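Local atomic coordinates of transcriptional regulator, putative (Pseudomonas syringae pv. tomato, PDB entry 2R5F), a protein that probably acts as a DNA-binding transcription regulator of the SorC family, with the crystallised part forming a putative sugar-binding domain. Residues A[59-64]-A[153-158]; A[90-95]-A[214-219]; A[118-123]-A[143-148]; A[220-225]-A[246-251]. All blocks are in the same frame, centred on the assembly; numbering follows the deposited sequence.

Interaction 1 of 4, residues A[59-64]-A[153-158]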
loop_
_atom_site.group_PDB
_atom_site.type_symbol
_atom_site.label_atom_id
_atom_site.label_comp_id
_atom_site.label_asym_id
_atom_site.label_seq_id
_atom_site.Cartn_x
_atom_site.Cartn_y
_atom_site.Cartn_z
ATOM N N ASP A 59 6.480 -13.822 6.633
ATOM C CA ASP A 59 5.949 -12.444 6.570
ATOM C C ASP A 59 4.513 -12.358 7.098
ATOM O O ASP A 59 3.683 -13.221 6.812
ATOM C CB ASP A 59 5.991 -11.908 5.134
ATOM C CG ASP A 59 7.311 -11.205 4.771
ATOM O OD1 ASP A 59 8.010 -10.631 5.638
ATOM O OD2 ASP A 59 7.640 -11.199 3.571
ATOM N N HIS A 60 4.248 -11.320 7.885
ATOM C CA HIS A 60 2.921 -10.997 8.372
ATOM C C HIS A 60 2.524 -9.742 7.618
ATOM O O HIS A 60 3.090 -8.676 7.866
ATOM C CB HIS A 60 2.983 -10.680 9.869
ATOM C CG HIS A 60 3.436 -11.829 10.722
ATOM N ND1 HIS A 60 2.626 -12.419 11.667
ATOM C CD2 HIS A 60 4.614 -12.494 10.769
ATOM C CE1 HIS A 60 3.286 -13.394 12.260
ATOM N NE2 HIS A 60 4.497 -13.459 11.737
ATOM N N ILE A 61 1.560 -9.877 6.713
ATOM C CA ILE A 61 1.214 -8.844 5.766
ATOM C C ILE A 61 0.071 -7.958 6.256
ATOM O O ILE A 61 -0.906 -8.463 6.782
ATOM C CB ILE A 61 0.795 -9.472 4.428
ATOM C CG1 ILE A 61 1.978 -10.233 3.822
ATOM C CG2 ILE A 61 0.206 -8.386 3.480
ATOM C CD1 ILE A 61 1.598 -11.140 2.706
ATOM N N GLY A 62 0.208 -6.638 6.109
ATOM C CA GLY A 62 -0.917 -5.726 6.360
ATOM C C GLY A 62 -1.215 -5.099 5.022
ATOM O O GLY A 62 -0.293 -4.822 4.280
ATOM N N ILE A 63 -2.489 -4.909 4.676
ATOM C CA ILE A 63 -2.813 -4.208 3.431
ATOM C C ILE A 63 -3.830 -3.080 3.659
ATOM O O ILE A 63 -4.764 -3.199 4.467
ATOM C CB ILE A 63 -3.308 -5.126 2.255
ATOM C CG1 ILE A 63 -4.694 -5.744 2.536
ATOM C CG2 ILE A 63 -2.276 -6.177 1.858
ATOM C CD1 ILE A 63 -5.463 -6.173 1.225
ATOM N N SER A 64 -3.633 -2.000 2.915
ATOM C CA SER A 64 -4.598 -0.898 2.829
ATOM C C SER A 64 -5.785 -1.325 1.954
ATOM O O SER A 64 -5.790 -1.096 0.734
ATOM C CB SER A 64 -3.903 0.312 2.196
ATOM O OG SER A 64 -4.706 1.457 2.392
ATOM N N ILE A 153 3.159 -7.112 12.141
ATOM C CA ILE A 153 3.304 -6.881 10.688
ATOM C C ILE A 153 4.735 -6.605 10.225
ATOM O O ILE A 153 5.441 -5.797 10.818
ATOM C CB ILE A 153 2.341 -5.809 10.181
ATOM C CG1 ILE A 153 0.915 -6.383 10.164
ATOM C CG2 ILE A 153 2.722 -5.348 8.768
ATOM C CD1 ILE A 153 -0.091 -5.316 10.307
ATOM N N THR A 154 5.147 -7.309 9.173
ATOM C CA THR A 154 6.492 -7.233 8.643
ATOM C C THR A 154 6.542 -6.682 7.225
ATOM O O THR A 154 7.576 -6.203 6.800
ATOM C CB THR A 154 7.180 -8.609 8.677
ATOM O OG1 THR A 154 6.555 -9.487 7.737
ATOM C CG2 THR A 154 7.095 -9.205 10.048
ATOM N N LEU A 155 5.429 -6.777 6.499
ATOM C CA LEU A 155 5.284 -6.194 5.177
ATOM C C LEU A 155 3.958 -5.455 5.079
ATOM O O LEU A 155 2.894 -6.087 5.060
ATOM C CB LEU A 155 5.333 -7.277 4.105
ATOM C CG LEU A 155 4.993 -6.921 2.636
ATOM C CD1 LEU A 155 5.949 -5.925 2.013
ATOM C CD2 LEU A 155 4.967 -8.197 1.815
ATOM N N ALA A 156 4.006 -4.128 5.055
ATOM C CA ALA A 156 2.784 -3.342 4.777
ATOM C C ALA A 156 2.712 -2.985 3.321
ATOM O O ALA A 156 3.659 -2.457 2.772
ATOM C CB ALA A 156 2.694 -2.088 5.660
ATOM N N ILE A 157 1.574 -3.279 2.691
ATOM C CA ILE A 157 1.323 -2.900 1.323
ATOM C C ILE A 157 0.254 -1.804 1.296
ATOM O O ILE A 157 -0.870 -2.013 1.740
ATOM C CB ILE A 157 0.833 -4.109 0.472
ATOM C CG1 ILE A 157 1.715 -5.341 0.732
ATOM C CG2 ILE A 157 0.737 -3.687 -1.023
ATOM C CD1 ILE A 157 1.227 -6.559 0.121
ATOM N N VAL A 158 0.597 -0.632 0.776
ATOM C CA VAL A 158 -0.269 0.561 0.922
ATOM C C VAL A 158 -0.401 1.342 -0.377
ATOM O O VAL A 158 0.555 1.452 -1.158
ATOM C CB VAL A 158 0.237 1.535 2.066
ATOM C CG1 VAL A 158 0.291 0.840 3.451
ATOM C CG2 VAL A 158 1.595 2.165 1.720
#
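Ile61, Gly62 and Ile63 pair with Leu155, Ala156 and Ile157 as parallel neighbours in the central sheet of a Rossmann-like domain. Three backbone bonds follow the regular parallel pattern. Gly62 N gives to Leu155 O, Gly62 O accepts from Ile157 N at 2.9 Å, and Ser64 N closes the row on Ile157 O at 3.0 Å. Gly62 therefore spends both its N-H and its carbonyl on this partner, while Ile61 and Ile63 turn their polar atoms to strand 88-94 on the other edge.

The start of the pair is irregular. His60 O takes two donors, Thr154 N at 2.8 Å and, weakly, Leu155 N at 3.3 Å. In the regular pattern His60 N would be expected to bond to Ile153 O; Thr154 OG1 stands in for it, accepting from His60 N at 3.0 Å. The same hydroxyl donates to the Asp59 carboxylate, so it is gripped twice. Asp59 OD2 is taken up by Ser56 N, with a long, weak ion pair to Arg226, and the His60 ring is held through ND1 by Glu88.

On one face Ile61, Ile63, Leu155 and Ile157 form an apolar patch. Ile157 CD1 lies 4.0 Å from Ile61 CG2 and 3.9 Å from Ile63 CG2, and Ile70 of helix 68-75 covers Ile63 and Ile157. Thr154 OG1 sits between its own backbone N and carbonyl carbon (chi1 69°), which carries it to Asp59 OD1, 2.8 Å away, on the anti side and 31° out of the carboxylate plane.

Interaction 2 of 4, residues A[90-95]-A[214-219]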
loop_
_atom_site.group_PDB
_atom_site.type_symbol
_atom_site.label_atom_id
_atom_site.label_comp_id
_atom_site.label_asym_id
_atom_site.label_seq_id
_atom_site.Cartn_x
_atom_site.Cartn_y
_atom_site.Cartn_z
ATOM N N VAL A 90 -3.560 -8.860 7.389
ATOM C CA VAL A 90 -4.320 -8.002 8.306
ATOM C C VAL A 90 -4.871 -6.817 7.516
ATOM O O VAL A 90 -4.157 -6.184 6.718
ATOM C CB VAL A 90 -3.430 -7.542 9.509
ATOM C CG1 VAL A 90 -4.215 -6.667 10.528
ATOM C CG2 VAL A 90 -2.806 -8.770 10.177
ATOM N N GLN A 91 -6.156 -6.554 7.696
ATOM C CA GLN A 91 -6.782 -5.370 7.138
ATOM C C GLN A 91 -6.297 -4.158 7.922
ATOM O O GLN A 91 -6.482 -4.111 9.139
ATOM C CB GLN A 91 -8.288 -5.495 7.276
ATOM C CG GLN A 91 -9.019 -4.254 6.850
ATOM C CD GLN A 91 -10.458 -4.550 6.553
ATOM O OE1 GLN A 91 -10.915 -5.659 6.776
ATOM N NE2 GLN A 91 -11.185 -3.558 6.070
ATOM N N LEU A 92 -5.695 -3.176 7.244
ATOM C CA LEU A 92 -5.066 -2.044 7.958
ATOM C C LEU A 92 -5.906 -0.786 8.052
ATOM O O LEU A 92 -5.447 0.195 8.634
ATOM C CB LEU A 92 -3.730 -1.661 7.331
ATOM C CG LEU A 92 -2.545 -2.625 7.336
ATOM C CD1 LEU A 92 -1.410 -1.943 6.610
ATOM C CD2 LEU A 92 -2.119 -3.056 8.713
ATOM N N LEU A 93 -7.093 -0.799 7.452
ATOM C CA LEU A 93 -8.022 0.339 7.466
ATOM C C LEU A 93 -9.436 -0.191 7.279
ATOM O O LEU A 93 -9.685 -1.004 6.382
ATOM C CB LEU A 93 -7.710 1.356 6.351
ATOM C CG LEU A 93 -8.808 2.385 5.963
ATOM C CD1 LEU A 93 -9.338 3.150 7.141
ATOM C CD2 LEU A 93 -8.314 3.376 4.912
ATOM N N GLY A 94 -10.350 0.276 8.117
ATOM C CA GLY A 94 -11.751 -0.104 8.027
ATOM C C GLY A 94 -12.643 1.058 8.426
ATOM O O GLY A 94 -12.285 1.860 9.291
ATOM N N GLY A 95 -13.807 1.140 7.790
ATOM C CA GLY A 95 -14.778 2.192 8.047
ATOM C C GLY A 95 -16.170 1.625 7.899
ATOM O O GLY A 95 -16.376 0.430 8.109
ATOM N N VAL A 214 -10.898 2.634 11.760
ATOM C CA VAL A 214 -9.824 1.899 12.409
ATOM C C VAL A 214 -8.750 1.821 11.357
ATOM O O VAL A 214 -9.044 1.502 10.211
ATOM C CB VAL A 214 -10.273 0.466 12.813
ATOM C CG1 VAL A 214 -9.088 -0.351 13.321
ATOM C CG2 VAL A 214 -11.405 0.521 13.840
ATOM N N SER A 215 -7.518 2.145 11.727
ATOM C CA SER A 215 -6.421 2.102 10.780
ATOM C C SER A 215 -5.096 2.251 11.494
ATOM O O SER A 215 -5.033 2.824 12.582
ATOM C CB SER A 215 -6.565 3.201 9.715
ATOM O OG SER A 215 -6.248 4.481 10.231
HETATM N N MSE A 216 -4.035 1.750 10.869
HETATM C CA MSE A 216 -2.691 1.923 11.405
HETATM C C MSE A 216 -2.211 3.364 11.251
HETATM O O MSE A 216 -2.479 4.013 10.217
HETATM C CB MSE A 216 -1.730 0.991 10.692
HETATM C CG MSE A 216 -0.416 0.847 11.416
HETATM SE SE MSE A 216 0.803 -0.097 10.293
HETATM C CE MSE A 216 0.312 -1.922 10.775
ATOM N N GLY A 217 -1.493 3.845 12.270
ATOM C CA GLY A 217 -0.970 5.215 12.318
ATOM C C GLY A 217 0.331 5.344 11.545
ATOM O O GLY A 217 0.947 4.330 11.197
ATOM N N LEU A 218 0.758 6.583 11.284
ATOM C CA LEU A 218 1.930 6.841 10.424
ATOM C C LEU A 218 3.249 6.516 11.109
ATOM O O LEU A 218 4.167 5.997 10.473
ATOM C CB LEU A 218 1.942 8.269 9.891
ATOM C CG LEU A 218 0.884 8.609 8.847
ATOM C CD1 LEU A 218 0.805 10.114 8.590
ATOM C CD2 LEU A 218 1.123 7.849 7.555
ATOM N N GLY A 219 3.328 6.826 12.405
ATOM C CA GLY A 219 4.446 6.427 13.247
ATOM C C GLY A 219 4.653 4.923 13.283
ATOM O O GLY A 219 5.775 4.459 13.130
#
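The flat groups joining Gly94 to Val214 are peptides, and they meet through their N-H and C=O ends: Gly94 N gives to Val214 O at 2.8 Å, and Val214 N returns to Gly94 O at 2.9 Å. Beside them lies a side-chain plane, the Gln91 amide. Its NE2 donates to Leu93 O, which lies only 12° out of the amide plane, and its OE1 accepts from Leu122 N, so both ends fix the rotation of the group.

Gly94 and Val214 are thus an antiparallel hydrogen-bonded pair, and Leu93 with Ser215 the non-hydrogen-bonded pair beside it. There the backbones come close: Leu92 O is 3.0 Å from Ser215 CA and also accepts from Met216 N at 3.1 Å. Leu93 CD1 rests 3.8 Å from Ser215 CB, while the Ser215 hydroxyl bonds to Arg196. Next along, Leu92 and Met216, a selenomethionine, run side by side, the latter bent at chi3 (-86°). Their CD2 and CE methyls are nearer than normal van der Waals contact, so that exact spacing is doubtful.

Leu92 interrupts strand 88-94 with a psi near zero (-2°). Before this break the strand lies between the parallel strands 60-63 and 119-120; after it, residues 93-94 take the short antiparallel strand 214-215 as partner. From there the chain reaches Gly217, the N-cap of helix 218-222, while Val214 packs against Val143 and Leu147 of helix 138-149.

Interaction 3 of 4, residues A[118-123]-A[143-148]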
loop_
_atom_site.group_PDB
_atom_site.type_symbol
_atom_site.label_atom_id
_atom_site.label_comp_id
_atom_site.label_asym_id
_atom_site.label_seq_id
_atom_site.Cartn_x
_atom_site.Cartn_y
_atom_site.Cartn_z
ATOM N N PRO A 118 -4.386 -17.238 7.356
ATOM C CA PRO A 118 -5.474 -16.523 8.048
ATOM C C PRO A 118 -5.611 -15.020 7.704
ATOM O O PRO A 118 -4.632 -14.352 7.421
ATOM C CB PRO A 118 -5.155 -16.719 9.542
ATOM C CG PRO A 118 -4.036 -17.662 9.627
ATOM C CD PRO A 118 -3.367 -17.770 8.285
ATOM N N ALA A 119 -6.838 -14.511 7.720
ATOM C CA ALA A 119 -7.117 -13.084 7.501
ATOM C C ALA A 119 -7.598 -12.495 8.809
ATOM O O ALA A 119 -8.255 -13.176 9.569
ATOM C CB ALA A 119 -8.178 -12.913 6.447
ATOM N N PHE A 120 -7.256 -11.245 9.071
ATOM C CA PHE A 120 -7.755 -10.508 10.244
ATOM C C PHE A 120 -8.423 -9.259 9.663
ATOM O O PHE A 120 -7.759 -8.401 9.055
ATOM C CB PHE A 120 -6.623 -10.189 11.248
ATOM C CG PHE A 120 -6.010 -11.423 11.885
ATOM C CD1 PHE A 120 -6.563 -11.989 13.023
ATOM C CD2 PHE A 120 -4.906 -12.043 11.314
ATOM C CE1 PHE A 120 -6.012 -13.144 13.613
ATOM C CE2 PHE A 120 -4.349 -13.195 11.894
ATOM C CZ PHE A 120 -4.905 -13.744 13.039
ATOM N N LEU A 121 -9.742 -9.220 9.800
ATOM C CA LEU A 121 -10.619 -8.334 9.048
ATOM C C LEU A 121 -11.332 -7.339 9.960
ATOM O O LEU A 121 -11.523 -7.599 11.129
ATOM C CB LEU A 121 -11.707 -9.160 8.322
ATOM C CG LEU A 121 -11.336 -10.376 7.466
ATOM C CD1 LEU A 121 -12.587 -11.084 7.022
ATOM C CD2 LEU A 121 -10.510 -9.988 6.260
ATOM N N LEU A 122 -11.751 -6.218 9.388
ATOM C CA LEU A 122 -12.512 -5.191 10.084
ATOM C C LEU A 122 -13.825 -4.992 9.335
ATOM O O LEU A 122 -13.962 -4.047 8.539
ATOM C CB LEU A 122 -11.737 -3.873 10.132
ATOM C CG LEU A 122 -10.382 -3.856 10.825
ATOM C CD1 LEU A 122 -9.619 -2.600 10.442
ATOM C CD2 LEU A 122 -10.534 -3.968 12.335
ATOM N N PRO A 123 -14.794 -5.898 9.573
ATOM C CA PRO A 123 -16.069 -5.865 8.881
ATOM C C PRO A 123 -16.849 -4.581 9.045
ATOM O O PRO A 123 -16.966 -4.033 10.150
ATOM C CB PRO A 123 -16.852 -7.021 9.523
ATOM C CG PRO A 123 -15.777 -7.979 9.946
ATOM C CD PRO A 123 -14.729 -7.042 10.499
ATOM N N VAL A 143 -12.320 -5.986 16.728
ATOM C CA VAL A 143 -11.468 -4.863 16.324
ATOM C C VAL A 143 -10.097 -4.929 16.998
ATOM O O VAL A 143 -9.082 -4.653 16.354
ATOM C CB VAL A 143 -12.157 -3.479 16.577
ATOM C CG1 VAL A 143 -11.180 -2.352 16.443
ATOM C CG2 VAL A 143 -13.337 -3.273 15.617
ATOM N N LYS A 144 -10.075 -5.288 18.289
ATOM C CA LYS A 144 -8.826 -5.387 19.070
ATOM C C LYS A 144 -7.934 -6.525 18.588
ATOM O O LYS A 144 -6.718 -6.463 18.727
ATOM C CB LYS A 144 -9.100 -5.570 20.576
ATOM C CG LYS A 144 -9.888 -4.441 21.246
ATOM C CD LYS A 144 -9.751 -4.411 22.779
ATOM C CE LYS A 144 -9.872 -5.791 23.453
ATOM N NZ LYS A 144 -9.997 -5.684 24.973
ATOM N N GLU A 145 -8.565 -7.565 18.059
ATOM C CA GLU A 145 -7.881 -8.697 17.434
ATOM C C GLU A 145 -6.999 -8.235 16.252
ATOM O O GLU A 145 -5.820 -8.602 16.152
ATOM C CB GLU A 145 -8.949 -9.720 17.002
ATOM C CG GLU A 145 -8.441 -10.924 16.242
ATOM C CD GLU A 145 -8.327 -12.173 17.095
ATOM O OE1 GLU A 145 -7.181 -12.503 17.502
ATOM O OE2 GLU A 145 -9.373 -12.823 17.354
ATOM N N VAL A 146 -7.563 -7.390 15.391
ATOM C CA VAL A 146 -6.814 -6.777 14.307
ATOM C C VAL A 146 -5.776 -5.800 14.861
ATOM O O VAL A 146 -4.614 -5.864 14.467
ATOM C CB VAL A 146 -7.742 -6.077 13.286
ATOM C CG1 VAL A 146 -6.937 -5.272 12.269
ATOM C CG2 VAL A 146 -8.604 -7.092 12.578
ATOM N N LEU A 147 -6.188 -4.921 15.778
ATOM C CA LEU A 147 -5.256 -3.955 16.385
ATOM C C LEU A 147 -4.034 -4.644 16.985
ATOM O O LEU A 147 -2.919 -4.145 16.889
ATOM C CB LEU A 147 -5.939 -3.097 17.463
ATOM C CG LEU A 147 -6.959 -2.027 17.079
ATOM C CD1 LEU A 147 -7.617 -1.405 18.338
ATOM C CD2 LEU A 147 -6.342 -0.933 16.178
ATOM N N HIS A 148 -4.259 -5.799 17.600
ATOM C CA HIS A 148 -3.202 -6.591 18.196
ATOM C C HIS A 148 -2.127 -6.994 17.169
ATOM O O HIS A 148 -0.924 -7.055 17.481
ATOM C CB HIS A 148 -3.821 -7.824 18.851
ATOM C CG HIS A 148 -2.824 -8.742 19.477
ATOM N ND1 HIS A 148 -2.267 -8.500 20.715
ATOM C CD2 HIS A 148 -2.294 -9.911 19.046
ATOM C CE1 HIS A 148 -1.428 -9.477 21.014
ATOM N NE2 HIS A 148 -1.423 -10.344 20.017
#
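Phe120 and Leu122 pack against Val146 where helix 138-149 lies on the sheet of this Rossmann-like domain. The helix belongs to the beta-alpha-beta crossover that leads from strand 119-120 to strand 155-162, parallel strands of the same sheet.

The apolar contacts centre on Val146, which points at residues 120-122. Leu122 crosses it at a slant and lays CD2 against both Val146 methyls and CB, 3.6 Å from the latter. Val146 CG2 also reaches the backbone, 3.6 Å from Phe120 C and 3.3 Å from Leu121 O, and meets Phe120 CB. The same Leu122 methyl reaches Val143 one turn earlier, with CD2 4.2 Å from its CA. Val90 of strand 88-94 and Val214 of strand 214-215 continue this apolar layer beneath the helix.

The polar side chains contribute otherwise. Phe120 makes a cation-pi contact with Arg149, further along the helix. Glu145 touches the ring with its aliphatic part: its chain leaves with CG opposite the backbone N (chi1 176°), and this CG comes in at the ring edge, near the ring plane, 3.9 Å from Phe120 CD1.

Interaction 4 of 4, residues A[220-225]-A[246-251]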
loop_
_atom_site.group_PDB
_atom_site.type_symbol
_atom_site.label_atom_id
_atom_site.label_comp_id
_atom_site.label_asym_id
_atom_site.label_seq_id
_atom_site.Cartn_x
_atom_site.Cartn_y
_atom_site.Cartn_z
ATOM N N LYS A 220 3.579 4.168 13.497
ATOM C CA LYS A 220 3.633 2.701 13.440
ATOM C C LYS A 220 4.111 2.223 12.057
ATOM O O LYS A 220 4.916 1.291 11.950
ATOM C CB LYS A 220 2.272 2.075 13.784
ATOM C CG LYS A 220 1.822 2.240 15.228
ATOM C CD LYS A 220 0.438 1.615 15.497
ATOM C CE LYS A 220 -0.730 2.523 15.036
ATOM N NZ LYS A 220 -0.777 3.792 15.845
ATOM N N LEU A 221 3.635 2.882 11.006
ATOM C CA LEU A 221 3.982 2.515 9.636
ATOM C C LEU A 221 5.477 2.649 9.401
ATOM O O LEU A 221 6.107 1.758 8.846
ATOM C CB LEU A 221 3.212 3.381 8.642
ATOM C CG LEU A 221 3.319 3.090 7.145
ATOM C CD1 LEU A 221 2.617 1.778 6.784
ATOM C CD2 LEU A 221 2.778 4.267 6.350
ATOM N N ARG A 222 6.044 3.755 9.861
ATOM C CA ARG A 222 7.448 4.060 9.612
ATOM C C ARG A 222 8.403 2.964 10.133
ATOM O O ARG A 222 9.399 2.659 9.480
ATOM C CB ARG A 222 7.793 5.440 10.186
ATOM C CG ARG A 222 8.815 6.210 9.374
ATOM C CD ARG A 222 10.225 5.978 9.899
ATOM N NE ARG A 222 11.144 7.055 9.528
ATOM C CZ ARG A 222 11.837 7.075 8.394
ATOM N NH1 ARG A 222 11.698 6.074 7.523
ATOM N NH2 ARG A 222 12.663 8.088 8.126
ATOM N N SER A 223 8.084 2.365 11.280
ATOM C CA SER A 223 8.904 1.302 11.874
ATOM C C SER A 223 8.720 -0.123 11.308
ATOM O O SER A 223 9.399 -1.048 11.752
ATOM C CB SER A 223 8.657 1.257 13.385
ATOM O OG SER A 223 7.318 0.874 13.644
ATOM N N ILE A 224 7.803 -0.329 10.363
ATOM C CA ILE A 224 7.597 -1.675 9.800
ATOM C C ILE A 224 8.815 -2.116 8.970
ATOM O O ILE A 224 9.351 -1.325 8.181
ATOM C CB ILE A 224 6.246 -1.790 9.025
ATOM C CG1 ILE A 224 5.095 -1.800 10.029
ATOM C CG2 ILE A 224 6.186 -3.054 8.175
ATOM C CD1 ILE A 224 3.735 -1.704 9.430
ATOM N N ASN A 225 9.253 -3.368 9.177
ATOM C CA ASN A 225 10.370 -3.979 8.435
ATOM C C ASN A 225 10.454 -3.528 6.957
ATOM O O ASN A 225 11.535 -3.221 6.449
ATOM C CB ASN A 225 10.309 -5.525 8.515
ATOM C CG ASN A 225 10.901 -6.094 9.818
ATOM O OD1 ASN A 225 10.597 -7.235 10.217
ATOM N ND2 ASN A 225 11.753 -5.310 10.481
ATOM N N GLY A 246 8.586 11.640 4.132
ATOM C CA GLY A 246 8.274 11.225 5.519
ATOM C C GLY A 246 8.918 9.910 5.914
ATOM O O GLY A 246 8.831 9.474 7.070
ATOM N N GLY A 247 9.548 9.265 4.941
ATOM C CA GLY A 247 10.214 7.986 5.130
ATOM C C GLY A 247 9.301 6.790 5.311
ATOM O O GLY A 247 9.705 5.806 5.922
ATOM N N TYR A 248 8.080 6.853 4.779
ATOM C CA TYR A 248 7.102 5.802 5.043
ATOM C C TYR A 248 7.328 4.568 4.188
ATOM O O TYR A 248 7.007 3.472 4.600
ATOM C CB TYR A 248 5.648 6.311 4.943
ATOM C CG TYR A 248 5.369 7.464 5.886
ATOM C CD1 TYR A 248 5.389 7.294 7.276
ATOM C CD2 TYR A 248 5.130 8.740 5.385
ATOM C CE1 TYR A 248 5.143 8.364 8.134
ATOM C CE2 TYR A 248 4.892 9.808 6.225
ATOM C CZ TYR A 248 4.897 9.620 7.589
ATOM O OH TYR A 248 4.661 10.707 8.383
ATOM N N LEU A 249 7.933 4.744 3.024
ATOM C CA LEU A 249 8.090 3.670 2.066
ATOM C C LEU A 249 9.500 3.112 2.021
ATOM O O LEU A 249 10.486 3.846 2.143
ATOM C CB LEU A 249 7.706 4.182 0.667
ATOM C CG LEU A 249 6.336 4.841 0.547
ATOM C CD1 LEU A 249 6.128 5.315 -0.876
ATOM C CD2 LEU A 249 5.211 3.836 1.022
ATOM N N ASP A 250 9.580 1.800 1.836
ATOM C CA ASP A 250 10.819 1.092 1.581
ATOM C C ASP A 250 10.926 0.618 0.121
ATOM O O ASP A 250 12.017 0.499 -0.420
ATOM C CB ASP A 250 10.914 -0.084 2.547
ATOM C CG ASP A 250 10.951 0.377 3.996
ATOM O OD1 ASP A 250 11.998 0.951 4.383
ATOM O OD2 ASP A 250 9.934 0.206 4.725
ATOM N N VAL A 251 9.782 0.336 -0.494
ATOM C CA VAL A 251 9.674 -0.015 -1.899
ATOM C C VAL A 251 8.539 0.809 -2.483
ATOM O O VAL A 251 7.453 0.923 -1.899
ATOM C CB VAL A 251 9.393 -1.545 -2.100
ATOM C CG1 VAL A 251 9.408 -1.944 -3.617
ATOM C CG2 VAL A 251 10.387 -2.407 -1.278
HETATM O O HOH W 1 8.857 2.420 6.841
#
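This is loop-against-helix packing bridged by a water: Arg222 and its neighbours, at the end of helix 218-222, meet Gly247 and Tyr248 in the loop that joins helix 237-245 to strand 251-255 of the Rossmann-like domain. Helix 237-245 ends in a Schellman motif, with Gly247 at positive phi (72°), and this turns the chain toward the last strand.

The water lies between two backbone carbonyls, within bonding distance of Arg222 O at 2.7 Å and of Tyr248 O at 3.1 Å, with more acceptors round it than it has protons to give. Asp250 OD2 accepts from Val227 N of strand 226-230.

The Arg222 chain, bent at chi2 (-94°), lays its guanidinium over the turn. Gly246 O sits 4.0 Å above the guanidinium plane, over its centre. The same oxygen stands 3.8 Å above the Tyr248 ring, again over the centre. NH1 also comes near Gly247 O, but at an angle too poor for a hydrogen bond and so close that the position of NH1 is doubtful.

Tyr248 OH is held by Gly202 O. At the buried end of the contact Leu221 crosses Tyr248 at about a right angle, its CD2 3.8 Å from Tyr248 CB.

Interaction 1 is the deep one, strand on strand, combining backbone bonds with a side-chain pair, Thr154 with Asp59, at one end and apolar packing. Interaction 2 is also buried and continues the same sheet: Val90 bonds to Ile61 and Ile63, and the methyls of Ile153, Leu92 and Met216 gather where the two meet. Interaction 3, its centre about 17 Å from the centre of the chain, is chiefly apolar; it borders interaction 2 through Gln91, bonded to Phe120 and Leu122, and Val90, packed on Val146. Interaction 4, partly exposed, uses helix 218-222, which interaction 2 also reaches, and exchanges strand pairing for water and arginine. Ile224 packs on Ile153 and Ala156; interactions 3 and 4 do not touch.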